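PDB 3CW3: Beta/gamma crystallin domain-containing protein 1 from Homo sapiens, which may suppress malignant melanoma, perhaps through interactions with the cytoskeleton, and is represented here by one of its beta/gamma-crystallin domains. Local coordinates for residues D21-S26 with Q48-E52; G1-S7 with I34-R40. One frame throughout, in Å; residues are numbered along the deposited sequence.

In the fold
The chain opens with strand 2-6, passes through strand 16-18 and the irregular segment 21-26, and returns along strand 33-40. There contact 2 closes the first Greek key by pairing residues 1-7 with 34-40 in the middle of a four-stranded antiparallel sheet. Before contact 1 is completed the chain has entered the second Greek key and the turn after strand 42-46, where residues 48-52 reach back to 21-26. The two closures therefore cross rather than nest: contact 2 holds one Greek key together, whereas contact 1 joins the first to the second at the surface. Their centres lie about 16 Å apart, and nothing in one touches the other.

Contact 1 of 2, residues D21-S26 with Q48-E52; sequences DIQDCS and QPNFE
The backbone carbonyl of Gln-23 meets the turn at Asn-50, whose N lies 2.7 Å from Gln-23 O in a nearly straight hydrogen bond (173° at the hydrogen). Asn-50 and Phe-51 both have positive phi, folding the turn tightly; asparagine accepts this conformation readily, whereas it is unusual for phenylalanine.

The larger part of the packing surrounds the Phe-51 ring. With CG beside its own backbone N (chi1 -40°), Phe-51 swings its ring toward 21-26, where Gln-23 CG approaches CE1 obliquely at 3.8 Å and Ile-22 O lies 3.7 Å from CE2. Asp-21 CB reaches Phe-51 CZ at 4.3 Å, and Asp-21 OD1 forms a salt bridge with Arg-93 and accepts from the backbone N of His-94.

At the edge of the contact Pro-49 lies alongside Asp-24, its CG being 3.7 Å from Asp-24 OD1. Asp-24 OD1 accepts from Ser-26 N, which makes an Asx turn, and from Ser-26 OG at 2.6 Å, the hydroxyl meeting the syn lone pair of OD1. These two bonds fix the carboxylate against the rigid proline ring.

Outward the contact loosens. The exposed amides of Gln-23 and Asn-50 cross with planes 82° apart, Gln-23 OE1 remaining 4.0 Å from Asn-50 OD1, and polar ends suit this solvent side.

Ser-91 OG hydrogen-bonds to both Gln-48 O and Phe-51 N, linking the turn to strand 91-95. Phe-51 is the second aromatic of the Y/F-x-x-x-x-Y/F-x-G signature, and the turn is the folded hairpin characteristic of a beta/gamma-crystallin Greek key.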
loop_
_atom_site.group_PDB
_atom_site.type_symbol
_atom_site.label_atom_id
_atom_site.label_comp_id
_atom_site.label_asym_id
_atom_site.label_seq_id
_atom_site.Cartn_x
_atom_site.Cartn_y
_atom_site.Cartn_z
ATOM N N ASP A 21 6.540 -10.161 6.966
ATOM C CA ASP A 21 6.241 -8.933 7.693
ATOM C C ASP A 21 7.375 -7.928 7.524
ATOM O O ASP A 21 8.550 -8.294 7.570
ATOM C CB ASP A 21 6.109 -9.205 9.195
ATOM C CG ASP A 21 4.903 -10.043 9.537
ATOM O OD1 ASP A 21 3.776 -9.615 9.225
ATOM O OD2 ASP A 21 5.086 -11.128 10.128
ATOM N N ILE A 22 7.014 -6.665 7.334
ATOM C CA ILE A 22 8.000 -5.598 7.245
ATOM C C ILE A 22 7.483 -4.552 8.236
ATOM O O ILE A 22 6.486 -3.874 7.969
ATOM C CB ILE A 22 8.082 -4.989 5.826
ATOM C CG1 ILE A 22 8.498 -6.062 4.808
ATOM C CG2 ILE A 22 9.099 -3.850 5.819
ATOM C CD1 ILE A 22 9.935 -6.563 4.979
ATOM N N GLN A 23 8.148 -4.438 9.383
ATOM C CA GLN A 23 7.739 -3.498 10.428
ATOM C C GLN A 23 7.945 -2.034 10.084
ATOM O O GLN A 23 7.390 -1.160 10.739
ATOM C CB GLN A 23 8.474 -3.786 11.737
ATOM C CG GLN A 23 8.195 -5.147 12.327
ATOM C CD GLN A 23 8.812 -5.307 13.700
ATOM O OE1 GLN A 23 9.911 -4.809 13.959
ATOM N NE2 GLN A 23 8.113 -6.016 14.587
ATOM N N ASP A 24 8.761 -1.759 9.076
ATOM C CA ASP A 24 8.992 -0.376 8.683
ATOM C C ASP A 24 9.329 -0.271 7.200
ATOM O O ASP A 24 10.437 -0.622 6.780
ATOM C CB ASP A 24 10.121 0.237 9.517
ATOM C CG ASP A 24 10.251 1.736 9.307
ATOM O OD1 ASP A 24 9.694 2.248 8.312
ATOM O OD2 ASP A 24 10.916 2.405 10.130
ATOM N N CYS A 25 8.361 0.208 6.420
ATOM C CA CYS A 25 8.511 0.397 4.975
ATOM C C CYS A 25 8.573 1.893 4.674
ATOM O O CYS A 25 8.547 2.289 3.508
ATOM C CB CYS A 25 7.293 -0.148 4.213
ATOM S SG CYS A 25 6.754 -1.807 4.591
ATOM N N SER A 26 8.642 2.718 5.713
ATOM C CA SER A 26 8.632 4.167 5.520
ATOM C C SER A 26 9.778 4.761 4.703
ATOM O O SER A 26 9.644 5.861 4.168
ATOM C CB SER A 26 8.539 4.886 6.873
ATOM O OG SER A 26 9.729 4.750 7.625
ATOM N N GLN A 48 1.603 3.724 9.326
ATOM C CA GLN A 48 2.806 3.961 10.116
ATOM C C GLN A 48 3.584 2.692 10.427
ATOM O O GLN A 48 3.053 1.589 10.329
ATOM C CB GLN A 48 2.427 4.654 11.427
ATOM C CG GLN A 48 1.503 5.845 11.227
ATOM C CD GLN A 48 1.233 6.598 12.508
ATOM O OE1 GLN A 48 0.869 6.009 13.525
ATOM N NE2 GLN A 48 1.405 7.914 12.465
ATOM N N PRO A 49 4.868 2.837 10.801
ATOM C CA PRO A 49 5.701 1.679 11.129
ATOM C C PRO A 49 5.135 0.919 12.325
ATOM O O PRO A 49 4.330 1.451 13.087
ATOM C CB PRO A 49 7.059 2.309 11.439
ATOM C CG PRO A 49 7.077 3.520 10.561
ATOM C CD PRO A 49 5.677 4.067 10.761
ATOM N N ASN A 50 5.561 -0.329 12.475
ATOM C CA ASN A 50 5.123 -1.174 13.574
ATOM C C ASN A 50 3.622 -1.447 13.603
ATOM O O ASN A 50 3.024 -1.609 14.670
ATOM C CB ASN A 50 5.592 -0.570 14.899
ATOM C CG ASN A 50 7.107 -0.454 14.964
ATOM O OD1 ASN A 50 7.818 -1.439 14.773
ATOM N ND2 ASN A 50 7.603 0.749 15.217
ATOM N N PHE A 51 3.026 -1.491 12.415
ATOM C CA PHE A 51 1.613 -1.801 12.253
ATOM C C PHE A 51 0.673 -0.910 13.061
ATOM O O PHE A 51 -0.190 -1.392 13.793
ATOM C CB PHE A 51 1.415 -3.280 12.604
ATOM C CG PHE A 51 2.526 -4.165 12.090
ATOM C CD1 PHE A 51 3.403 -4.796 12.973
ATOM C CD2 PHE A 51 2.730 -4.319 10.722
ATOM C CE1 PHE A 51 4.468 -5.561 12.501
ATOM C CE2 PHE A 51 3.790 -5.082 10.237
ATOM C CZ PHE A 51 4.663 -5.705 11.130
ATOM N N GLU A 52 0.841 0.399 12.902
ATOM C CA GLU A 52 0.024 1.381 13.606
ATOM C C GLU A 52 -0.585 2.344 12.596
ATOM O O GLU A 52 -0.186 2.358 11.431
ATOM C CB GLU A 52 0.889 2.181 14.587
ATOM C CG GLU A 52 1.545 1.367 15.688
ATOM C CD GLU A 52 0.534 0.749 16.629
ATOM O OE1 GLU A 52 -0.526 1.371 16.858
ATOM O OE2 GLU A 52 0.801 -0.349 17.155
#

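Contact 2 of 2, residues G1-S7 with I34-R40; sequences GKVVIYS and ILIKVVR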
loop_
_atom_site.group_PDB
_atom_site.type_symbol
_atom_site.label_atom_id
_atom_site.label_comp_id
_atom_site.label_asym_id
_atom_site.label_seq_id
_atom_site.Cartn_x
_atom_site.Cartn_y
_atom_site.Cartn_z
ATOM N N GLY A 1 2.141 -16.313 2.323
ATOM C CA GLY A 1 1.601 -15.507 1.200
ATOM C C GLY A 1 2.673 -14.725 0.468
ATOM O O GLY A 1 3.863 -14.848 0.763
ATOM N N LYS A 2 2.241 -13.925 -0.501
ATOM C CA LYS A 2 3.141 -13.094 -1.283
ATOM C C LYS A 2 2.387 -11.910 -1.877
ATOM O O LYS A 2 1.323 -12.077 -2.473
ATOM C CB LYS A 2 3.787 -13.890 -2.430
ATOM C CG LYS A 2 4.676 -13.019 -3.324
ATOM C CD LYS A 2 5.559 -13.819 -4.284
ATOM C CE LYS A 2 4.793 -14.319 -5.499
ATOM N NZ LYS A 2 5.685 -15.052 -6.452
ATOM N N VAL A 3 2.931 -10.715 -1.689
ATOM C CA VAL A 3 2.329 -9.514 -2.256
ATOM C C VAL A 3 3.450 -8.775 -2.974
ATOM O O VAL A 3 4.547 -8.623 -2.432
ATOM C CB VAL A 3 1.690 -8.594 -1.168
ATOM C CG1 VAL A 3 2.716 -8.191 -0.124
ATOM C CG2 VAL A 3 1.105 -7.351 -1.828
ATOM N N VAL A 4 3.197 -8.364 -4.212
ATOM C CA VAL A 4 4.207 -7.649 -4.976
ATOM C C VAL A 4 3.714 -6.240 -5.237
ATOM O O VAL A 4 2.515 -6.014 -5.439
ATOM C CB VAL A 4 4.526 -8.350 -6.330
ATOM C CG1 VAL A 4 4.951 -9.792 -6.077
ATOM C CG2 VAL A 4 3.323 -8.301 -7.254
ATOM N N ILE A 5 4.645 -5.295 -5.225
ATOM C CA ILE A 5 4.319 -3.900 -5.435
ATOM C C ILE A 5 5.064 -3.325 -6.629
ATOM O O ILE A 5 6.299 -3.307 -6.656
ATOM C CB ILE A 5 4.676 -3.062 -4.184
ATOM C CG1 ILE A 5 3.895 -3.582 -2.974
ATOM C CG2 ILE A 5 4.394 -1.586 -4.437
ATOM C CD1 ILE A 5 4.283 -2.940 -1.661
ATOM N N TYR A 6 4.310 -2.870 -7.622
ATOM C CA TYR A 6 4.910 -2.249 -8.793
ATOM C C TYR A 6 4.927 -0.754 -8.513
ATOM O O TYR A 6 3.887 -0.096 -8.524
ATOM C CB TYR A 6 4.091 -2.538 -10.047
ATOM C CG TYR A 6 4.032 -4.004 -10.391
ATOM C CD1 TYR A 6 2.957 -4.796 -9.986
ATOM C CD2 TYR A 6 5.067 -4.610 -11.100
ATOM C CE1 TYR A 6 2.916 -6.158 -10.284
ATOM C CE2 TYR A 6 5.036 -5.967 -11.398
ATOM C CZ TYR A 6 3.962 -6.734 -10.989
ATOM O OH TYR A 6 3.939 -8.077 -11.285
ATOM N N SER A 7 6.118 -0.234 -8.240
ATOM C CA SER A 7 6.310 1.178 -7.930
ATOM C C SER A 7 5.994 2.070 -9.121
ATOM O O SER A 7 5.328 3.096 -8.986
ATOM C CB SER A 7 7.755 1.415 -7.492
ATOM O OG SER A 7 8.165 0.427 -6.559
ATOM N N ILE A 34 0.630 3.315 -7.501
ATOM C CA ILE A 34 1.302 2.026 -7.490
ATOM C C ILE A 34 0.275 0.913 -7.598
ATOM O O ILE A 34 -0.903 1.098 -7.283
ATOM C CB ILE A 34 2.117 1.825 -6.191
ATOM C CG1 ILE A 34 1.184 1.878 -4.977
ATOM C CG2 ILE A 34 3.199 2.896 -6.079
ATOM C CD1 ILE A 34 1.883 1.644 -3.653
ATOM N N LEU A 35 0.724 -0.243 -8.063
ATOM C CA LEU A 35 -0.155 -1.392 -8.186
ATOM C C LEU A 35 0.271 -2.412 -7.139
ATOM O O LEU A 35 1.405 -2.890 -7.157
ATOM C CB LEU A 35 -0.046 -2.003 -9.585
ATOM C CG LEU A 35 -0.925 -3.228 -9.852
ATOM C CD1 LEU A 35 -2.397 -2.836 -9.774
ATOM C CD2 LEU A 35 -0.592 -3.800 -11.224
ATOM N N ILE A 36 -0.633 -2.707 -6.213
ATOM C CA ILE A 36 -0.377 -3.683 -5.164
ATOM C C ILE A 36 -1.053 -4.961 -5.635
ATOM O O ILE A 36 -2.267 -4.982 -5.841
ATOM C CB ILE A 36 -1.024 -3.285 -3.817
ATOM C CG1 ILE A 36 -0.530 -1.907 -3.359
ATOM C CG2 ILE A 36 -0.719 -4.348 -2.772
ATOM C CD1 ILE A 36 0.966 -1.807 -3.139
ATOM N N LYS A 37 -0.275 -6.020 -5.811
ATOM C CA LYS A 37 -0.831 -7.280 -6.268
ATOM C C LYS A 37 -0.638 -8.394 -5.251
ATOM O O LYS A 37 0.466 -8.928 -5.101
ATOM C CB LYS A 37 -0.192 -7.682 -7.604
ATOM C CG LYS A 37 -0.740 -8.980 -8.189
ATOM C CD LYS A 37 -0.116 -9.287 -9.547
ATOM C CE LYS A 37 -0.623 -10.611 -10.104
ATOM N NZ LYS A 37 -2.097 -10.594 -10.297
ATOM N N VAL A 38 -1.705 -8.731 -4.533
ATOM C CA VAL A 38 -1.621 -9.821 -3.574
ATOM C C VAL A 38 -1.774 -11.078 -4.421
ATOM O O VAL A 38 -2.852 -11.357 -4.951
ATOM C CB VAL A 38 -2.750 -9.758 -2.511
ATOM C CG1 VAL A 38 -2.763 -11.042 -1.685
ATOM C CG2 VAL A 38 -2.533 -8.565 -1.589
ATOM N N VAL A 39 -0.677 -11.812 -4.562
ATOM C CA VAL A 39 -0.647 -13.036 -5.350
ATOM C C VAL A 39 -1.313 -14.171 -4.586
ATOM O O VAL A 39 -2.026 -14.995 -5.162
ATOM C CB VAL A 39 0.807 -13.425 -5.683
ATOM C CG1 VAL A 39 0.834 -14.694 -6.491
ATOM C CG2 VAL A 39 1.481 -12.291 -6.445
ATOM N N ARG A 40 -1.061 -14.218 -3.285
ATOM C CA ARG A 40 -1.655 -15.231 -2.431
ATOM C C ARG A 40 -1.555 -14.797 -0.978
ATOM O O ARG A 40 -0.666 -14.019 -0.606
ATOM C CB ARG A 40 -0.966 -16.586 -2.634
ATOM C CG ARG A 40 0.538 -16.543 -2.522
ATOM C CD ARG A 40 1.154 -17.927 -2.675
ATOM N NE ARG A 40 2.600 -17.863 -2.505
ATOM C CZ ARG A 40 3.463 -17.613 -3.484
ATOM N NH1 ARG A 40 3.033 -17.417 -4.726
ATOM N NH2 ARG A 40 4.759 -17.527 -3.210
HETATM O O HOH W 1 2.815 -18.152 0.183
HETATM O O HOH W 2 5.536 -17.602 -0.412
#
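Strands 2-6 and 34-40 run antiparallel, their axes 4.6 Å apart at 158°, with Val-4 N to Lys-37 O (2.9 Å) and Lys-37 N to Val-4 O (2.8 Å) forming the central hydrogen-bonded pair, Tyr-6 with Leu-35 the next, and a classic beta bulge at the other end, where Lys-2 O receives Val-39 N and, weakly, Arg-40 N.

On the buried face, branched apolar residues fill the interior. Ile-36 CD1 presses against Ile-5 CG1 at 3.4 Å, a tight fit between side chains lying alongside, while Val-3 CG2 meets Ile-36 CG2 at 3.6 Å. Trp-43 packs on Val-3 and Val-38, and its NE1 makes a weak hydrogen bond to Arg-40 O, consistent with the tryptophan corner of this Greek-key domain.

The other face is more exposed and mixed. Tyr-6 turns a ring edge to Leu-35 O, its CD1 3.9 Å from Leu-35 CD2. Lys-37 lends its CB to Val-4 while its amine salt-bridges Glu-62. Arg-40 CG lies between its backbone N and carbonyl carbon (chi1 51°), and the extended chain carries the guanidinium face over Lys-2 CB. Lys-2 NZ comes within 4.0 Å of Arg-40 NH1, a like-charge approach that may cost some energy. One water accepts from both Arg-40 NE and Gly-1 N; a second accepts from Arg-40 NH2, with only a weak bond to Gly-1 O.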